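2-CYS peroxiredoxin (Plasmodium yoelii, PDB 2H01) probably reduces hydrogen peroxide and organic hydroperoxides to water and alcohols as a thiol-specific, thioredoxin-dependent peroxidase of the 2-Cys type. Local coordinates at residues 41-46 with 76-81. Sequence-based numbering, arbitrary orientation.
Sequences LDFTFV and KFTHLA
T78, H79 and A81 of helix 76-83 meet D42 and F43 in the loop that joins strand 33-38 to helix 49-56 in this thioredoxin-fold peroxiredoxin. T78 touches first: its methyl CG2 lies 3.7 Å from D42 CB and 3.4 Å from D42 OD2, while its hydroxyl OG1 is hydrogen-bonded to S75 OG. H79 supplies the polar link, a His-carboxylate hydrogen bond in which ND1 donates to D42 OD2 over 2.7 Å. With an N-H...O angle of 163° the bond is nearly straight; the acceptor sits within the imidazole plane and is approached on its syn side, slightly out of the carboxylate plane, the two planes being 31° apart. Both ends are fixed further: H79 NE2 is hydrogen-bonded to I100 O on strand 98-101, and D42 OD1 to Y39 OH and S72 OG. The buried carboxylate thus has partners at both oxygens, and the ring's rotation is set by bonds at both nitrogens. At A81 the contact turns apolar, CB lying 4.1 Å from F43 CZ. Since F43 CG is anti to the carbonyl carbon (chi1 -74°), its ring extends toward the helix and also meets W82. The F43 side chain is about 12 Å from that of C47, the predicted peroxidatic cysteine. The ring reaches the helix backbone obliquely, with CE2 3.7 Å from T78 O and CZ 3.6 Å from A81 O.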
# COMPACT_ATOMS: atom_id res chain seq x y z
N LEU A 41 -10.58 2.95 -8.80
CA LEU A 41 -10.29 2.86 -10.22
C LEU A 41 -9.32 3.87 -10.79
O LEU A 41 -9.05 4.92 -10.20
CB LEU A 41 -11.59 3.00 -11.02
CG LEU A 41 -12.73 2.03 -10.75
CD1 LEU A 41 -14.00 2.57 -11.38
CD2 LEU A 41 -12.37 0.66 -11.31
N ASP A 42 -8.86 3.54 -11.98
CA ASP A 42 -7.97 4.37 -12.77
C ASP A 42 -8.86 5.28 -13.62
O ASP A 42 -10.03 4.99 -13.81
CB ASP A 42 -7.16 3.48 -13.71
CG ASP A 42 -5.99 2.79 -13.03
OD1 ASP A 42 -6.00 2.60 -11.79
OD2 ASP A 42 -5.07 2.41 -13.77
N PHE A 43 -8.29 6.38 -14.11
CA PHE A 43 -9.02 7.29 -14.98
C PHE A 43 -10.36 7.91 -14.54
O PHE A 43 -11.08 8.42 -15.40
CB PHE A 43 -9.23 6.61 -16.35
CG PHE A 43 -7.98 6.52 -17.20
CD1 PHE A 43 -7.37 7.67 -17.70
CD2 PHE A 43 -7.44 5.29 -17.54
CE1 PHE A 43 -6.24 7.59 -18.53
CE2 PHE A 43 -6.31 5.19 -18.36
CZ PHE A 43 -5.71 6.34 -18.86
N THR A 44 -10.72 7.88 -13.26
CA THR A 44 -11.99 8.49 -12.84
C THR A 44 -11.84 10.00 -12.80
O THR A 44 -10.77 10.52 -13.10
CB THR A 44 -12.47 8.03 -11.42
OG1 THR A 44 -11.63 8.61 -10.41
CG2 THR A 44 -12.47 6.50 -11.31
N PHE A 45 -12.89 10.71 -12.40
CA PHE A 45 -12.84 12.17 -12.34
C PHE A 45 -12.54 12.69 -10.94
O PHE A 45 -12.60 13.89 -10.67
CB PHE A 45 -14.14 12.78 -12.87
CG PHE A 45 -14.41 12.45 -14.33
CD1 PHE A 45 -13.36 12.46 -15.25
CD2 PHE A 45 -15.68 12.15 -14.77
CE1 PHE A 45 -13.59 12.17 -16.59
CE2 PHE A 45 -15.93 11.86 -16.11
CZ PHE A 45 -14.88 11.87 -17.03
N VAL A 46 -12.23 11.77 -10.04
CA VAL A 46 -11.86 12.11 -8.67
C VAL A 46 -10.34 12.13 -8.69
O VAL A 46 -9.73 11.14 -9.09
CB VAL A 46 -12.33 11.02 -7.69
CG1 VAL A 46 -11.84 11.34 -6.27
CG2 VAL A 46 -13.86 10.90 -7.73
N LYS A 76 -3.04 -4.19 -15.90
CA LYS A 76 -1.73 -3.56 -15.98
C LYS A 76 -1.66 -2.63 -17.18
O LYS A 76 -0.95 -1.62 -17.16
CB LYS A 76 -0.61 -4.60 -16.05
CG LYS A 76 -0.65 -5.57 -17.22
CD LYS A 76 0.70 -6.30 -17.32
CE LYS A 76 0.81 -7.22 -18.53
NZ LYS A 76 -0.04 -8.43 -18.38
N PHE A 77 -2.40 -2.96 -18.23
CA PHE A 77 -2.42 -2.14 -19.43
C PHE A 77 -3.05 -0.78 -19.14
O PHE A 77 -2.58 0.24 -19.62
CB PHE A 77 -3.18 -2.85 -20.54
CG PHE A 77 -2.53 -4.13 -20.97
CD1 PHE A 77 -1.38 -4.11 -21.76
CD2 PHE A 77 -3.04 -5.35 -20.57
CE1 PHE A 77 -0.75 -5.28 -22.15
CE2 PHE A 77 -2.42 -6.54 -20.96
CZ PHE A 77 -1.27 -6.50 -21.75
N THR A 78 -4.12 -0.73 -18.36
CA THR A 78 -4.65 0.58 -18.05
C THR A 78 -3.88 1.39 -17.02
O THR A 78 -3.93 2.61 -17.05
CB THR A 78 -6.17 0.64 -17.87
OG1 THR A 78 -6.72 -0.67 -17.96
CG2 THR A 78 -6.53 1.10 -16.51
N HIS A 79 -3.13 0.71 -16.16
CA HIS A 79 -2.22 1.44 -15.27
C HIS A 79 -1.19 2.16 -16.13
O HIS A 79 -0.92 3.34 -15.96
CB HIS A 79 -1.46 0.48 -14.33
CG HIS A 79 -2.28 -0.05 -13.19
ND1 HIS A 79 -3.47 0.51 -12.80
CD2 HIS A 79 -2.03 -1.06 -12.33
CE1 HIS A 79 -3.94 -0.14 -11.75
NE2 HIS A 79 -3.08 -1.09 -11.44
N LEU A 80 -0.58 1.42 -17.05
CA LEU A 80 0.43 1.99 -17.93
C LEU A 80 -0.11 3.21 -18.67
O LEU A 80 0.51 4.28 -18.67
CB LEU A 80 0.91 0.94 -18.94
CG LEU A 80 1.92 1.44 -19.97
CD1 LEU A 80 3.15 2.00 -19.23
CD2 LEU A 80 2.32 0.30 -20.92
N ALA A 81 -1.28 3.04 -19.29
CA ALA A 81 -1.92 4.12 -20.03
C ALA A 81 -2.22 5.30 -19.12
O ALA A 81 -2.22 6.45 -19.57
CB ALA A 81 -3.21 3.61 -20.68